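Local atomic coordinates of NADP-dependent glyceraldehyde-3-phosphate dehydrogenase (Bacillus halodurans, PDB entry 3PRL), a protein that binds NADP(+) and probably catalyses the non-phosphorylating oxidation of glyceraldehyde 3-phosphate, as a member of the aldehyde dehydrogenase family. Residues D[276-281]-D[314-319]; D[308-313]-D[392-397]; D[318-323]-D[368-373]. All coordinates share one frame; numbering follows the deposited sequence.

Contact 1 (D[276-281]-D[314-319]); sequences LTASQI and KELVEQ
Leu316 of one helix reaches across to Ala278 and Ser279 of another, and a single methyl group, CD1, makes nearly all of the contact. It lies over the face of the peptide group joining the two residues: Leu316 CD1 is 3.5 Å from Ala278 O and 3.6 Å from Ser279 N. The leucine therefore rests on helix backbone more than on side chains. Ala278 has nothing beyond CB to hold the leucine off, and its CB points toward the helix of Leu316, with Ala278 CB 4.0 Å from Leu316 CD1. Ser279 offers a flank, its CB lying 4.3 Å from the same Leu316 CD1. With CG of Leu316 anti to its carbonyl carbon (chi1 -55°) and CD1 continuing the chain outward, this branch spans the gap, whereas CD2 turns aside. The interaction is purely van der Waals, and the Ser279 and Leu316 CA atoms remain 7.3 Å apart. Only 95 Å² is buried between these segments, summed over both; the helices also meet where Ala278 packs on Leu309, Asn312 and Ile313, and Val317 on Val282 and Phe286. On the other side of its own helix, Lys314 bridges one turn to Glu318: Lys314 NZ lies 2.7 Å from Glu318 OE2, on the syn side of the carboxylate, in a salt bridge. The same ammonium group is also bonded to Leu358 O, which ties that side of the helix to strand 356-359. Toward the sheet, Thr277 and Ile281 touch strands 264-268 and 415-419. Helices 274-286 and 303-317 thus lie side by side on the mainly parallel sheet of the alpha/beta catalytic domain of the aldehyde dehydrogenase fold.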
loop_
_atom_site.group_PDB
_atom_site.type_symbol
_atom_site.label_atom_id
_atom_site.label_comp_id
_atom_site.label_asym_id
_atom_site.label_seq_id
_atom_site.Cartn_x
_atom_site.Cartn_y
_atom_site.Cartn_z
ATOM N N LEU D 276 -11.639 35.314 -9.338
ATOM C CA LEU D 276 -10.915 34.263 -8.605
ATOM C C LEU D 276 -9.458 34.107 -9.065
ATOM O O LEU D 276 -8.538 33.989 -8.242
ATOM C CB LEU D 276 -11.670 32.924 -8.722
ATOM C CG LEU D 276 -11.153 31.642 -8.047
ATOM C CD1 LEU D 276 -10.875 31.843 -6.551
ATOM C CD2 LEU D 276 -12.145 30.487 -8.262
ATOM N N THR D 277 -9.250 34.102 -10.379
ATOM C CA THR D 277 -7.895 34.059 -10.928
ATOM C C THR D 277 -7.064 35.249 -10.431
ATOM O O THR D 277 -5.986 35.056 -9.875
ATOM C CB THR D 277 -7.899 34.040 -12.465
ATOM O OG1 THR D 277 -8.709 32.957 -12.935
ATOM C CG2 THR D 277 -6.475 33.899 -13.003
ATOM N N ALA D 278 -7.574 36.466 -10.620
ATOM C CA ALA D 278 -6.861 37.674 -10.184
ATOM C C ALA D 278 -6.487 37.602 -8.698
ATOM O O ALA D 278 -5.380 37.982 -8.299
ATOM C CB ALA D 278 -7.686 38.937 -10.479
ATOM N N SER D 279 -7.420 37.108 -7.891
ATOM C CA SER D 279 -7.205 36.979 -6.461
ATOM C C SER D 279 -6.180 35.888 -6.116
ATOM O O SER D 279 -5.287 36.126 -5.311
ATOM C CB SER D 279 -8.529 36.745 -5.739
ATOM O OG SER D 279 -8.330 36.815 -4.344
ATOM N N GLN D 280 -6.290 34.718 -6.736
ATOM C CA GLN D 280 -5.293 33.647 -6.529
ATOM C C GLN D 280 -3.901 34.120 -6.967
ATOM O O GLN D 280 -2.914 33.941 -6.244
ATOM C CB GLN D 280 -5.691 32.352 -7.264
ATOM C CG GLN D 280 -6.885 31.564 -6.648
ATOM C CD GLN D 280 -6.584 30.969 -5.260
ATOM O OE1 GLN D 280 -5.885 29.969 -5.132
ATOM N NE2 GLN D 280 -7.130 31.585 -4.219
ATOM N N ILE D 281 -3.834 34.744 -8.142
ATOM C CA ILE D 281 -2.575 35.279 -8.679
ATOM C C ILE D 281 -1.865 36.227 -7.709
ATOM O O ILE D 281 -0.705 35.993 -7.367
ATOM C CB ILE D 281 -2.752 35.911 -10.096
ATOM C CG1 ILE D 281 -2.993 34.811 -11.132
ATOM C CG2 ILE D 281 -1.528 36.696 -10.523
ATOM C CD1 ILE D 281 -2.203 33.561 -10.880
ATOM N N LYS D 314 -4.426 44.750 -11.178
ATOM C CA LYS D 314 -4.026 46.107 -10.784
ATOM C C LYS D 314 -4.738 46.556 -9.503
ATOM O O LYS D 314 -4.100 47.085 -8.593
ATOM C CB LYS D 314 -4.273 47.118 -11.915
ATOM C CG LYS D 314 -3.895 48.577 -11.579
ATOM C CD LYS D 314 -3.781 49.432 -12.837
ATOM C CE LYS D 314 -4.042 50.919 -12.566
ATOM N NZ LYS D 314 -2.958 51.596 -11.791
ATOM N N GLU D 315 -6.047 46.320 -9.437
ATOM C CA GLU D 315 -6.865 46.773 -8.310
ATOM C C GLU D 315 -6.417 46.166 -6.982
ATOM O O GLU D 315 -6.188 46.903 -6.012
ATOM C CB GLU D 315 -8.357 46.488 -8.551
ATOM C CG GLU D 315 -9.300 47.059 -7.484
ATOM C CD GLU D 315 -10.512 46.169 -7.218
ATOM O OE1 GLU D 315 -11.634 46.713 -7.083
ATOM O OE2 GLU D 315 -10.346 44.924 -7.139
ATOM N N LEU D 316 -6.286 44.838 -6.950
ATOM C CA LEU D 316 -5.901 44.135 -5.729
ATOM C C LEU D 316 -4.496 44.534 -5.284
ATOM O O LEU D 316 -4.241 44.664 -4.096
ATOM C CB LEU D 316 -6.025 42.610 -5.898
ATOM C CG LEU D 316 -7.374 42.015 -6.348
ATOM C CD1 LEU D 316 -7.173 40.611 -6.897
ATOM C CD2 LEU D 316 -8.427 42.009 -5.245
ATOM N N VAL D 317 -3.601 44.747 -6.251
ATOM C CA VAL D 317 -2.217 45.159 -5.996
ATOM C C VAL D 317 -2.125 46.541 -5.327
ATOM O O VAL D 317 -1.324 46.742 -4.403
ATOM C CB VAL D 317 -1.372 45.085 -7.303
ATOM C CG1 VAL D 317 -0.184 46.040 -7.277
ATOM C CG2 VAL D 317 -0.913 43.640 -7.561
ATOM N N GLU D 318 -2.961 47.477 -5.781
ATOM C CA GLU D 318 -3.106 48.787 -5.143
ATOM C C GLU D 318 -3.804 48.713 -3.775
ATOM O O GLU D 318 -3.825 49.697 -3.030
ATOM C CB GLU D 318 -3.845 49.748 -6.077
ATOM C CG GLU D 318 -2.916 50.622 -6.894
ATOM C CD GLU D 318 -3.355 50.772 -8.339
ATOM O OE1 GLU D 318 -4.547 50.514 -8.643
ATOM O OE2 GLU D 318 -2.498 51.144 -9.174
ATOM N N GLN D 319 -4.376 47.551 -3.463
ATOM C CA GLN D 319 -4.995 47.298 -2.155
ATOM C C GLN D 319 -3.960 46.775 -1.147
ATOM O O GLN D 319 -4.209 46.775 0.066
ATOM C CB GLN D 319 -6.138 46.278 -2.279
ATOM C CG GLN D 319 -7.564 46.830 -2.281
ATOM C CD GLN D 319 -8.590 45.794 -1.772
ATOM O OE1 GLN D 319 -8.279 44.605 -1.620
ATOM N NE2 GLN D 319 -9.808 46.251 -1.502
#

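Contact 2 (D[308-313]-D[392-397]); sequences QLVANI and LPIIRV
Val310 and Ile394 meet where helix 303-317 lies over strand 391-397, a helix-on-sheet layer of the alpha/beta catalytic domain of the aldehyde dehydrogenase fold. Helix and strand run nearly antiparallel, at 169°, with their axes 10.9 Å apart, a separation bridged by the aliphatic side chains. The tight part is buried and wholly apolar. Val310 and Ile394 cross at a slant, Val310 CG2 lying 3.9 Å from Ile394 CG1. The two branches of the valine divide the work: chi1 of 81° sets CG2 anti to the backbone N, facing the isoleucine, and puts CG1 between the backbone N and the carbonyl carbon, facing the arginine. One turn on, Ile313 comes in with its methyl end, Ile313 CD1 standing 4.4 Å from Ile394 CD1, a looser touch. Ile394 is shared with the sheet itself, packing also on Val299 and Val301 of strand 296-302 and on Leu372 of strand 367-374. The other side is partly open to solvent and polar. There Arg396, its chain bent at chi2 and chi3, swings back to the helix and crosses Val310 at about a right angle. Its guanidinium is steered by charge: NH1 forms a salt bridge with Asp307, just before the segment, and NE a long, weak ion pair with Asp374. The Asp307 bridge is the main polar hold on the group. Away from the strand, exposed Gln308 makes a weak bond from NE2 to OD1 of the buried Asn312, 2.8 Å long but bent to 129°. Where the apolar and polar parts join, Val310 CG1 sits at the edge of the guanidinium, near its plane, 3.4 Å from Arg396 NH2.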
loop_
_atom_site.group_PDB
_atom_site.type_symbol
_atom_site.label_atom_id
_atom_site.label_comp_id
_atom_site.label_asym_id
_atom_site.label_seq_id
_atom_site.Cartn_x
_atom_site.Cartn_y
_atom_site.Cartn_z
ATOM N N GLN D 308 -9.085 42.622 -19.089
ATOM C CA GLN D 308 -9.947 42.525 -17.918
ATOM C C GLN D 308 -9.245 41.933 -16.692
ATOM O O GLN D 308 -9.423 42.436 -15.593
ATOM C CB GLN D 308 -11.246 41.774 -18.243
ATOM C CG GLN D 308 -12.313 41.865 -17.145
ATOM C CD GLN D 308 -12.545 43.296 -16.654
ATOM O OE1 GLN D 308 -13.266 44.077 -17.282
ATOM N NE2 GLN D 308 -11.937 43.637 -15.518
ATOM N N LEU D 309 -8.454 40.876 -16.884
ATOM C CA LEU D 309 -7.715 40.254 -15.772
ATOM C C LEU D 309 -6.675 41.209 -15.181
ATOM O O LEU D 309 -6.605 41.390 -13.966
ATOM C CB LEU D 309 -7.042 38.956 -16.222
ATOM C CG LEU D 309 -6.119 38.276 -15.199
ATOM C CD1 LEU D 309 -6.933 37.565 -14.123
ATOM C CD2 LEU D 309 -5.132 37.329 -15.876
ATOM N N VAL D 310 -5.892 41.829 -16.060
ATOM C CA VAL D 310 -4.830 42.753 -15.656
ATOM C C VAL D 310 -5.394 44.026 -15.014
ATOM O O VAL D 310 -4.720 44.677 -14.210
ATOM C CB VAL D 310 -3.838 43.026 -16.825
ATOM C CG1 VAL D 310 -4.368 44.064 -17.787
ATOM C CG2 VAL D 310 -2.480 43.421 -16.288
ATOM N N ALA D 311 -6.642 44.351 -15.360
ATOM C CA ALA D 311 -7.403 45.384 -14.666
ATOM C C ALA D 311 -7.727 44.951 -13.230
ATOM O O ALA D 311 -7.503 45.713 -12.281
ATOM C CB ALA D 311 -8.692 45.741 -15.443
ATOM N N ASN D 312 -8.239 43.727 -13.072
ATOM C CA ASN D 312 -8.542 43.190 -11.739
ATOM C C ASN D 312 -7.276 43.118 -10.889
ATOM O O ASN D 312 -7.233 43.667 -9.785
ATOM C CB ASN D 312 -9.197 41.807 -11.817
ATOM C CG ASN D 312 -10.365 41.747 -12.795
ATOM O OD1 ASN D 312 -11.066 42.738 -13.031
ATOM N ND2 ASN D 312 -10.584 40.566 -13.364
ATOM N N ILE D 313 -6.246 42.462 -11.428
ATOM C CA ILE D 313 -4.932 42.377 -10.783
ATOM C C ILE D 313 -4.398 43.738 -10.308
ATOM O O ILE D 313 -3.972 43.864 -9.157
ATOM C CB ILE D 313 -3.897 41.681 -11.688
ATOM C CG1 ILE D 313 -4.322 40.229 -11.958
ATOM C CG2 ILE D 313 -2.497 41.733 -11.039
ATOM C CD1 ILE D 313 -3.664 39.608 -13.175
ATOM N N LEU D 392 5.798 41.204 -10.584
ATOM C CA LEU D 392 4.994 40.206 -11.279
ATOM C C LEU D 392 4.790 40.629 -12.725
ATOM O O LEU D 392 4.176 41.670 -12.982
ATOM C CB LEU D 392 3.638 40.016 -10.577
ATOM C CG LEU D 392 2.635 39.021 -11.177
ATOM C CD1 LEU D 392 3.214 37.614 -11.214
ATOM C CD2 LEU D 392 1.311 39.053 -10.406
ATOM N N PRO D 393 5.329 39.848 -13.667
ATOM C CA PRO D 393 5.117 40.166 -15.078
ATOM C C PRO D 393 3.844 39.543 -15.627
ATOM O O PRO D 393 3.437 38.472 -15.195
ATOM C CB PRO D 393 6.342 39.557 -15.761
ATOM C CG PRO D 393 6.751 38.424 -14.865
ATOM C CD PRO D 393 6.367 38.819 -13.473
ATOM N N ILE D 394 3.217 40.236 -16.570
ATOM C CA ILE D 394 2.115 39.661 -17.323
ATOM C C ILE D 394 2.588 39.454 -18.766
ATOM O O ILE D 394 3.201 40.347 -19.371
ATOM C CB ILE D 394 0.818 40.534 -17.251
ATOM C CG1 ILE D 394 0.589 41.118 -15.837
ATOM C CG2 ILE D 394 -0.397 39.756 -17.759
ATOM C CD1 ILE D 394 0.397 40.105 -14.714
ATOM N N ILE D 395 2.340 38.260 -19.294
ATOM C CA ILE D 395 2.754 37.937 -20.645
ATOM C C ILE D 395 1.509 37.648 -21.470
ATOM O O ILE D 395 0.774 36.700 -21.207
ATOM C CB ILE D 395 3.801 36.785 -20.685
ATOM C CG1 ILE D 395 5.098 37.221 -19.986
ATOM C CG2 ILE D 395 4.093 36.364 -22.121
ATOM C CD1 ILE D 395 6.060 36.090 -19.654
ATOM N N ARG D 396 1.250 38.519 -22.438
ATOM C CA ARG D 396 0.054 38.396 -23.257
ATOM C C ARG D 396 0.291 37.284 -24.280
ATOM O O ARG D 396 1.232 37.334 -25.072
ATOM C CB ARG D 396 -0.321 39.732 -23.929
ATOM C CG ARG D 396 0.142 40.981 -23.177
ATOM C CD ARG D 396 -0.852 42.131 -23.298
ATOM N NE ARG D 396 -1.707 42.243 -22.110
ATOM C CZ ARG D 396 -2.809 42.986 -22.028
ATOM N NH1 ARG D 396 -3.233 43.688 -23.067
ATOM N NH2 ARG D 396 -3.504 43.009 -20.900
ATOM N N VAL D 397 -0.556 36.266 -24.226
ATOM C CA VAL D 397 -0.383 35.069 -25.045
ATOM C C VAL D 397 -1.603 34.858 -25.962
ATOM O O VAL D 397 -2.657 35.446 -25.730
ATOM C CB VAL D 397 -0.095 33.847 -24.128
ATOM C CG1 VAL D 397 -0.079 32.566 -24.903
ATOM C CG2 VAL D 397 1.232 34.030 -23.411
#

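Contact 3 (D[318-323]-D[368-373]); sequences EQLTVG and LSPTLL
Leu320 and Val322 fall on the ring of Pro370, joining the extended chain after helix 303-317 to the irregular part of strand 367-374, an inner strand of the mixed sheet in the alpha/beta catalytic domain. The path of the first segment begins at the surface. Glu318 turns its CB away from strand 367-374; its OE2 is held in a salt bridge by Lys314, and the side chain touches Ser359 of the adjacent strand 356-359. From Leu320 onward the backbone is extended, and alternate side chains point to the proline. Leu320 comes first: CG stands anti to the carbonyl carbon (chi1 -50°), which carries CD1 forward to the ring, while CD2 does not reach it. The leucine and proline side chains run alongside each other in opposite senses, and Ile331 lies against the leucine elsewhere. Thr321 faces away from the proline; its backbone N is bonded to Asp330 OD2. Val322 points back again, at the more exposed end, and its side chain crosses that of Pro370 at about a right angle. Of its two methyls only CG1 touches, the one anti to the carbonyl carbon. Gly323 closes the segment; Thr321 and Gly323, which flank Val322, both have backbone bonds to Ile331. Beyond Pro370 the strand resumes, with backbone bonds from Thr371 to Pro390 and Leu392. The two visitors share the ring between them: Leu320 CD1 is 4.0 Å from both Pro370 CB and Pro370 CG, and Val322 CG1 approaches Pro370 CD to 3.7 Å.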
loop_
_atom_site.group_PDB
_atom_site.type_symbol
_atom_site.label_atom_id
_atom_site.label_comp_id
_atom_site.label_asym_id
_atom_site.label_seq_id
_atom_site.Cartn_x
_atom_site.Cartn_y
_atom_site.Cartn_z
ATOM N N GLU D 318 -2.961 47.477 -5.781
ATOM C CA GLU D 318 -3.106 48.787 -5.143
ATOM C C GLU D 318 -3.804 48.713 -3.775
ATOM O O GLU D 318 -3.825 49.697 -3.030
ATOM C CB GLU D 318 -3.845 49.748 -6.077
ATOM C CG GLU D 318 -2.916 50.622 -6.894
ATOM C CD GLU D 318 -3.355 50.772 -8.339
ATOM O OE1 GLU D 318 -4.547 50.514 -8.643
ATOM O OE2 GLU D 318 -2.498 51.144 -9.174
ATOM N N GLN D 319 -4.376 47.551 -3.463
ATOM C CA GLN D 319 -4.995 47.298 -2.155
ATOM C C GLN D 319 -3.960 46.775 -1.147
ATOM O O GLN D 319 -4.209 46.775 0.066
ATOM C CB GLN D 319 -6.138 46.278 -2.279
ATOM C CG GLN D 319 -7.564 46.830 -2.281
ATOM C CD GLN D 319 -8.590 45.794 -1.772
ATOM O OE1 GLN D 319 -8.279 44.605 -1.620
ATOM N NE2 GLN D 319 -9.808 46.251 -1.502
ATOM N N LEU D 320 -2.814 46.305 -1.651
ATOM C CA LEU D 320 -1.751 45.782 -0.783
ATOM C C LEU D 320 -1.102 46.900 0.020
ATOM O O LEU D 320 -0.725 47.938 -0.537
ATOM C CB LEU D 320 -0.683 45.016 -1.583
ATOM C CG LEU D 320 -1.159 43.941 -2.560
ATOM C CD1 LEU D 320 0.006 43.442 -3.383
ATOM C CD2 LEU D 320 -1.885 42.775 -1.861
ATOM N N THR D 321 -0.981 46.673 1.325
ATOM C CA THR D 321 -0.335 47.615 2.235
ATOM C C THR D 321 1.169 47.380 2.246
ATOM O O THR D 321 1.630 46.237 2.134
ATOM C CB THR D 321 -0.862 47.470 3.688
ATOM O OG1 THR D 321 -0.519 46.174 4.193
ATOM C CG2 THR D 321 -2.374 47.644 3.747
ATOM N N VAL D 322 1.923 48.468 2.382
ATOM C CA VAL D 322 3.385 48.449 2.374
ATOM C C VAL D 322 3.938 48.980 3.698
ATOM O O VAL D 322 3.513 50.043 4.165
ATOM C CB VAL D 322 3.948 49.299 1.209
ATOM C CG1 VAL D 322 3.637 48.656 -0.118
ATOM C CG2 VAL D 322 3.392 50.753 1.242
ATOM N N GLY D 323 4.874 48.248 4.306
ATOM C CA GLY D 323 5.470 48.687 5.577
ATOM C C GLY D 323 6.308 47.647 6.301
ATOM O O GLY D 323 6.873 46.740 5.674
ATOM N N LEU D 368 10.359 47.548 -1.102
ATOM C CA LEU D 368 9.914 47.720 -2.478
ATOM C C LEU D 368 8.407 47.660 -2.601
ATOM O O LEU D 368 7.767 46.754 -2.059
ATOM C CB LEU D 368 10.521 46.658 -3.383
ATOM C CG LEU D 368 11.802 47.017 -4.125
ATOM C CD1 LEU D 368 13.023 46.799 -3.237
ATOM C CD2 LEU D 368 11.892 46.173 -5.392
ATOM N N SER D 369 7.848 48.632 -3.319
ATOM C CA SER D 369 6.435 48.625 -3.693
ATOM C C SER D 369 6.133 47.386 -4.521
ATOM O O SER D 369 6.989 46.943 -5.285
ATOM C CB SER D 369 6.078 49.877 -4.505
ATOM O OG SER D 369 5.793 50.975 -3.663
ATOM N N PRO D 370 4.930 46.804 -4.361
ATOM C CA PRO D 370 4.650 45.704 -5.269
ATOM C C PRO D 370 4.662 46.271 -6.688
ATOM O O PRO D 370 4.095 47.340 -6.945
ATOM C CB PRO D 370 3.255 45.236 -4.854
ATOM C CG PRO D 370 2.651 46.394 -4.107
ATOM C CD PRO D 370 3.790 47.111 -3.473
ATOM N N THR D 371 5.344 45.577 -7.586
ATOM C CA THR D 371 5.565 46.092 -8.916
ATOM C C THR D 371 4.848 45.224 -9.942
ATOM O O THR D 371 5.075 44.009 -10.011
ATOM C CB THR D 371 7.084 46.242 -9.220
ATOM O OG1 THR D 371 7.710 47.001 -8.177
ATOM C CG2 THR D 371 7.291 46.966 -10.529
ATOM N N LEU D 372 3.965 45.861 -10.713
ATOM C CA LEU D 372 3.243 45.192 -11.791
ATOM C C LEU D 372 3.700 45.690 -13.155
ATOM O O LEU D 372 3.666 46.898 -13.439
ATOM C CB LEU D 372 1.729 45.361 -11.638
ATOM C CG LEU D 372 0.848 44.376 -12.419
ATOM C CD1 LEU D 372 1.061 42.937 -11.946
ATOM C CD2 LEU D 372 -0.608 44.760 -12.290
ATOM N N LEU D 373 4.123 44.743 -13.992
ATOM C CA LEU D 373 4.550 45.037 -15.354
ATOM C C LEU D 373 3.665 44.314 -16.349
ATOM O O LEU D 373 3.271 43.169 -16.122
ATOM C CB LEU D 373 6.006 44.618 -15.561
ATOM C CG LEU D 373 7.052 45.091 -14.548
ATOM C CD1 LEU D 373 8.279 44.200 -14.613
ATOM C CD2 LEU D 373 7.426 46.568 -14.770
#

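How the contacts relate
The three contacts follow one helix, 303-317, and the chain that leaves it. Contacts 1 and 2, centres 10 Å apart, use different faces of that helix, toward helix 274-286 and toward the sheet; Ala278 CB to Asn312 CB, 3.5 Å, joins them directly. Contact 3, 11 Å from contact 1, shares Glu318 and Gln319 with it and continues past the helix end. Contacts 2 and 3 lie 15 Å apart on neighbouring parallel strands, probably hydrogen-bonded through Leu392 N to Thr371 O, 3.0 Å. Leu372 also packs against the helix, Ile313 CG2 lying 3.8 Å from Leu372 CD2. All three lie away from the NADP(+) site and from Glu259, the predicted active-site residue.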